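Local coordinates for pvivax hypothetical protein (Plasmodium vivax, PDB 2B30), which is probably a phosphatase of the haloacid dehalogenase (HAD) superfamily that depends on a metal ion, with calcium bound at its acidic site in this crystal, at residues L132-G141 and T178-L186. Residues are numbered along the deposited sequence; the frame is centred on the assembly and turned at random.
Sequences LVNQTIFHRG and TMNKLMIVL
His139 and Lys181 face each other as a hydrogen-bonded pair of antiparallel strands, 136-140 and 181-184, whose axes lie 4.6 Å apart at 164°. Lys181 CE sits over one face of the imidazole, 4.0 Å from the ring centroid and 21° off its normal, a CH-pi contact; bends at chi3 and chi4 fold the lysine over it, and NZ continues to a salt bridge with Glu217. On the same side of the sheet, Ile137 and Met183 run side by side, Ile137 CD1 reaching Met183 SD. The other side carries Phe138, approached obliquely at CD1 by Leu182 CD2, while Thr136 CG2 lies 3.6 Å above the plane of the Phe138 ring, offset toward its rim. Asn180 and Lys181 both oppose His139, a classic beta bulge: His139 O accepts Asn180 N at 2.9 Å and, weakly, Lys181 N. Beyond it, Asn180 OD1 takes Gly141 N at 2.9 Å and a weak bond from Arg140 NH1, which also salt-bridges Asp112; Asn180 ND2 hydrogen-bonds Asp112 OD1 and Glu113 O, so the amide is held through both oxygen and nitrogen. At the far end, the Gln135 chain, extended beyond CG, brings NE2 within 2.9 Å of Val185 O, which lies 10° out of the plane of the Gln135 amide. These strands are central in the HAD cap-domain sheet, between 143-147 and 216-220; helices 117-129 and 191-201 pack on the Leu182 and Ile184 side.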
ATOM      1  N   LEU A 132       4.627 -23.484 -18.762  1.00 47.26           N
ATOM      2  CA  LEU A 132       4.594 -22.046 -19.018  1.00 45.45           C
ATOM      3  C   LEU A 132       5.993 -21.422 -19.090  1.00 42.80           C
ATOM      4  O   LEU A 132       6.131 -20.264 -19.487  1.00 39.29           O
ATOM      5  CB  LEU A 132       3.757 -21.351 -17.940  1.00 46.14           C
ATOM      6  CG  LEU A 132       2.243 -21.429 -18.185  1.00 46.85           C
ATOM      7  CD1 LEU A 132       1.454 -21.072 -16.927  1.00 44.65           C
ATOM      8  CD2 LEU A 132       1.832 -20.536 -19.379  1.00 45.05           C
ATOM      9  N   VAL A 133       7.017 -22.195 -18.729  1.00 41.08           N
ATOM     10  CA  VAL A 133       8.401 -21.727 -18.766  1.00 42.78           C
ATOM     11  C   VAL A 133       8.871 -21.240 -20.160  1.00 44.92           C
ATOM     12  O   VAL A 133       9.638 -20.271 -20.245  1.00 46.12           O
ATOM     13  CB  VAL A 133       9.364 -22.820 -18.251  1.00 42.52           C
ATOM     14  CG1 VAL A 133      10.827 -22.402 -18.435  1.00 43.97           C
ATOM     15  CG2 VAL A 133       9.085 -23.126 -16.793  1.00 43.31           C
ATOM     16  N   ASN A 134       8.427 -21.894 -21.239  1.00 45.51           N
ATOM     17  CA  ASN A 134       8.855 -21.507 -22.600  1.00 46.42           C
ATOM     18  C   ASN A 134       8.107 -20.289 -23.175  1.00 46.37           C
ATOM     19  O   ASN A 134       8.222 -20.000 -24.366  1.00 47.86           O
ATOM     20  CB  ASN A 134       8.803 -22.695 -23.586  1.00 46.06           C
ATOM     21  CG  ASN A 134       9.681 -23.894 -23.148  1.00 49.51           C
ATOM     22  OD1 ASN A 134      10.781 -23.729 -22.605  1.00 47.04           O
ATOM     23  ND2 ASN A 134       9.184 -25.109 -23.400  1.00 47.28           N
ATOM     24  N   GLN A 135       7.364 -19.567 -22.333  1.00 44.07           N
ATOM     25  CA  GLN A 135       6.762 -18.286 -22.733  1.00 42.02           C
ATOM     26  C   GLN A 135       6.901 -17.228 -21.631  1.00 41.32           C
ATOM     27  O   GLN A 135       6.116 -16.268 -21.566  1.00 40.54           O
ATOM     28  CB  GLN A 135       5.298 -18.490 -23.114  1.00 40.80           C
ATOM     29  CG  GLN A 135       4.510 -19.279 -22.095  1.00 41.34           C
ATOM     30  CD  GLN A 135       3.201 -19.779 -22.641  1.00 38.22           C
ATOM     31  OE1 GLN A 135       3.084 -20.944 -23.021  1.00 38.19           O
ATOM     32  NE2 GLN A 135       2.210 -18.901 -22.699  1.00 32.69           N
ATOM     33  N   THR A 136       7.932 -17.397 -20.803  1.00 40.63           N
ATOM     34  CA  THR A 136       8.152 -16.582 -19.607  1.00 42.15           C
ATOM     35  C   THR A 136       9.463 -15.799 -19.707  1.00 40.41           C
ATOM     36  O   THR A 136      10.514 -16.383 -19.936  1.00 40.59           O
ATOM     37  CB  THR A 136       8.192 -17.482 -18.350  1.00 42.76           C
ATOM     38  OG1 THR A 136       6.910 -18.085 -18.167  1.00 41.70           O
ATOM     39  CG2 THR A 136       8.560 -16.684 -17.090  1.00 45.22           C
ATOM     40  N   ILE A 137       9.398 -14.481 -19.525  1.00 39.01           N
ATOM     41  CA  ILE A 137      10.599 -13.639 -19.567  1.00 38.08           C
ATOM     42  C   ILE A 137      11.138 -13.423 -18.157  1.00 36.70           C
ATOM     43  O   ILE A 137      10.457 -12.865 -17.299  1.00 36.73           O
ATOM     44  CB  ILE A 137      10.332 -12.277 -20.241  1.00 36.90           C
ATOM     45  CG1 ILE A 137       9.698 -12.489 -21.613  1.00 34.87           C
ATOM     46  CG2 ILE A 137      11.644 -11.500 -20.388  1.00 34.87           C
ATOM     47  CD1 ILE A 137       9.112 -11.254 -22.221  1.00 37.08           C
ATOM     48  N   PHE A 138      12.369 -13.863 -17.933  1.00 37.34           N
ATOM     49  CA  PHE A 138      12.970 -13.866 -16.598  1.00 38.49           C
ATOM     50  C   PHE A 138      13.820 -12.623 -16.401  1.00 38.74           C
ATOM     51  O   PHE A 138      14.770 -12.410 -17.156  1.00 40.05           O
ATOM     52  CB  PHE A 138      13.832 -15.108 -16.426  1.00 37.84           C
ATOM     53  CG  PHE A 138      13.050 -16.384 -16.461  1.00 38.88           C
ATOM     54  CD1 PHE A 138      12.729 -17.048 -15.287  1.00 35.98           C
ATOM     55  CD2 PHE A 138      12.632 -16.923 -17.672  1.00 37.10           C
ATOM     56  CE1 PHE A 138      12.016 -18.223 -15.314  1.00 37.80           C
ATOM     57  CE2 PHE A 138      11.915 -18.103 -17.705  1.00 39.05           C
ATOM     58  CZ  PHE A 138      11.603 -18.754 -16.524  1.00 38.91           C
ATOM     59  N   HIS A 139      13.477 -11.810 -15.402  1.00 36.90           N
ATOM     60  CA  HIS A 139      14.127 -10.517 -15.200  1.00 37.02           C
ATOM     61  C   HIS A 139      14.995 -10.515 -13.946  1.00 35.17           C
ATOM     62  O   HIS A 139      14.527 -10.891 -12.876  1.00 36.99           O
ATOM     63  CB  HIS A 139      13.077  -9.411 -15.070  1.00 37.99           C
ATOM     64  CG  HIS A 139      12.357  -9.089 -16.344  1.00 39.75           C
ATOM     65  ND1 HIS A 139      12.802  -8.128 -17.226  1.00 38.92           N
ATOM     66  CD2 HIS A 139      11.204  -9.574 -16.867  1.00 41.11           C
ATOM     67  CE1 HIS A 139      11.959  -8.039 -18.241  1.00 38.76           C
ATOM     68  NE2 HIS A 139      10.979  -8.902 -18.045  1.00 39.41           N
ATOM     69  N   ARG A 140      16.250 -10.090 -14.081  1.00 33.49           N
ATOM     70  CA  ARG A 140      17.115  -9.808 -12.925  1.00 32.60           C
ATOM     71  C   ARG A 140      17.905  -8.538 -13.191  1.00 34.23           C
ATOM     72  O   ARG A 140      18.705  -8.487 -14.128  1.00 33.60           O
ATOM     73  CB  ARG A 140      18.079 -10.960 -12.639  1.00 31.68           C
ATOM     74  CG  ARG A 140      18.945 -10.765 -11.395  1.00 34.38           C
ATOM     75  CD  ARG A 140      18.163 -10.975 -10.087  1.00 37.00           C
ATOM     76  NE  ARG A 140      18.992 -10.730  -8.902  1.00 36.35           N
ATOM     77  CZ  ARG A 140      19.343  -9.520  -8.463  1.00 34.62           C
ATOM     78  NH1 ARG A 140      18.924  -8.424  -9.074  1.00 34.44           N
ATOM     79  NH2 ARG A 140      20.115  -9.403  -7.394  1.00 34.66           N
ATOM     80  N   GLY A 141      17.666  -7.518 -12.368  1.00 35.80           N
ATOM     81  CA  GLY A 141      18.326  -6.231 -12.508  1.00 37.38           C
ATOM     82  C   GLY A 141      17.981  -5.542 -13.814  1.00 38.86           C
ATOM     83  O   GLY A 141      16.804  -5.260 -14.092  1.00 39.60           O
ATOM     84  N   THR A 178      16.837 -17.021  -8.086  1.00 37.74           N
ATOM     85  CA  THR A 178      15.818 -15.954  -7.949  1.00 36.73           C
ATOM     86  C   THR A 178      15.751 -14.955  -9.136  1.00 37.16           C
ATOM     87  O   THR A 178      16.640 -14.923  -9.978  1.00 38.88           O
ATOM     88  CB  THR A 178      15.989 -15.162  -6.611  1.00 33.36           C
ATOM     89  OG1 THR A 178      14.802 -14.412  -6.339  1.00 29.69           O
ATOM     90  CG2 THR A 178      17.167 -14.224  -6.672  1.00 29.99           C
ATOM     91  N   MET A 179      14.675 -14.162  -9.187  1.00 37.12           N
ATOM     92  CA  MET A 179      14.499 -13.085 -10.176  1.00 36.07           C
ATOM     93  C   MET A 179      13.768 -11.927  -9.522  1.00 35.75           C
ATOM     94  O   MET A 179      13.074 -12.120  -8.524  1.00 34.82           O
ATOM     95  CB  MET A 179      13.640 -13.560 -11.356  1.00 36.39           C
ATOM     96  CG  MET A 179      14.288 -14.586 -12.245  1.00 37.48           C
ATOM     97  SD  MET A 179      15.615 -13.918 -13.240  1.00 35.65           S
ATOM     98  CE  MET A 179      16.459 -15.437 -13.653  1.00 33.87           C
ATOM     99  N   ASN A 180      13.902 -10.733 -10.096  1.00 35.78           N
ATOM    100  CA  ASN A 180      13.089  -9.588  -9.675  1.00 36.08           C
ATOM    101  C   ASN A 180      11.669  -9.697 -10.225  1.00 35.75           C
ATOM    102  O   ASN A 180      10.706  -9.275  -9.574  1.00 34.39           O
ATOM    103  CB  ASN A 180      13.699  -8.275 -10.151  1.00 36.82           C
ATOM    104  CG  ASN A 180      15.040  -7.982  -9.514  1.00 36.46           C
ATOM    105  OD1 ASN A 180      16.083  -8.257 -10.100  1.00 31.34           O
ATOM    106  ND2 ASN A 180      15.021  -7.403  -8.317  1.00 37.79           N
ATOM    107  N   LYS A 181      11.552 -10.248 -11.431  1.00 33.75           N
ATOM    108  CA  LYS A 181      10.259 -10.362 -12.088  1.00 35.83           C
ATOM    109  C   LYS A 181      10.203 -11.467 -13.138  1.00 34.86           C
ATOM    110  O   LYS A 181      11.155 -11.660 -13.893  1.00 33.29           O
ATOM    111  CB  LYS A 181       9.898  -9.030 -12.751  1.00 36.43           C
ATOM    112  CG  LYS A 181       8.591  -9.042 -13.540  1.00 36.13           C
ATOM    113  CD  LYS A 181       8.202  -7.641 -13.949  1.00 38.28           C
ATOM    114  CE  LYS A 181       8.970  -7.162 -15.170  1.00 39.62           C
ATOM    115  NZ  LYS A 181       8.105  -7.150 -16.358  1.00 37.83           N
ATOM    116  N   LEU A 182       9.078 -12.176 -13.177  1.00 35.49           N
ATOM    117  CA  LEU A 182       8.748 -13.043 -14.310  1.00 40.54           C
ATOM    118  C   LEU A 182       7.538 -12.441 -15.023  1.00 42.78           C
ATOM    119  O   LEU A 182       6.476 -12.270 -14.411  1.00 42.64           O
ATOM    120  CB  LEU A 182       8.417 -14.473 -13.866  1.00 40.16           C
ATOM    121  CG  LEU A 182       9.376 -15.229 -12.949  1.00 44.18           C
ATOM    122  CD1 LEU A 182       8.988 -16.690 -12.911  1.00 47.79           C
ATOM    123  CD2 LEU A 182      10.806 -15.110 -13.406  1.00 49.67           C
ATOM    124  N   MET A 183       7.702 -12.094 -16.298  1.00 45.07           N
ATOM    125  CA  MET A 183       6.576 -11.667 -17.120  1.00 47.48           C
ATOM    126  C   MET A 183       6.148 -12.824 -17.993  1.00 47.56           C
ATOM    127  O   MET A 183       6.795 -13.120 -18.996  1.00 50.52           O
ATOM    128  CB  MET A 183       6.935 -10.480 -18.003  1.00 48.78           C
ATOM    129  CG  MET A 183       5.727  -9.876 -18.698  1.00 49.46           C
ATOM    130  SD  MET A 183       6.143  -9.253 -20.324  1.00 52.85           S
ATOM    131  CE  MET A 183       4.546  -8.623 -20.858  1.00 54.44           C
ATOM    132  N   ILE A 184       5.059 -13.482 -17.610  1.00 47.83           N
ATOM    133  CA  ILE A 184       4.540 -14.610 -18.378  1.00 48.09           C
ATOM    134  C   ILE A 184       3.710 -14.060 -19.545  1.00 48.20           C
ATOM    135  O   ILE A 184       2.643 -13.477 -19.341  1.00 48.27           O
ATOM    136  CB  ILE A 184       3.694 -15.563 -17.502  1.00 47.74           C
ATOM    137  CG1 ILE A 184       4.487 -16.002 -16.261  1.00 46.48           C
ATOM    138  CG2 ILE A 184       3.273 -16.795 -18.293  1.00 48.71           C
ATOM    139  CD1 ILE A 184       3.713 -16.934 -15.337  1.00 46.36           C
ATOM    140  N   VAL A 185       4.226 -14.232 -20.760  1.00 47.95           N
ATOM    141  CA  VAL A 185       3.512 -13.819 -21.961  1.00 48.75           C
ATOM    142  C   VAL A 185       2.395 -14.821 -22.233  1.00 49.10           C
ATOM    143  O   VAL A 185       2.629 -16.024 -22.314  1.00 48.08           O
ATOM    144  CB  VAL A 185       4.460 -13.703 -23.170  1.00 48.38           C
ATOM    145  CG1 VAL A 185       3.679 -13.473 -24.446  1.00 49.26           C
ATOM    146  CG2 VAL A 185       5.456 -12.569 -22.951  1.00 47.94           C
ATOM    147  N   LEU A 186       1.177 -14.308 -22.352  1.00 51.94           N
ATOM    148  CA  LEU A 186      -0.013 -15.143 -22.391  1.00 55.53           C
ATOM    149  C   LEU A 186      -0.828 -14.927 -23.657  1.00 57.91           C
ATOM    150  O   LEU A 186      -0.892 -13.824 -24.211  1.00 58.29           O
ATOM    151  CB  LEU A 186      -0.873 -14.903 -21.139  1.00 54.75           C
ATOM    152  CG  LEU A 186      -0.912 -15.998 -20.058  1.00 56.67           C
ATOM    153  CD1 LEU A 186       0.369 -16.801 -19.943  1.00 55.98           C
ATOM    154  CD2 LEU A 186      -1.285 -15.405 -18.695  1.00 57.88           C
TER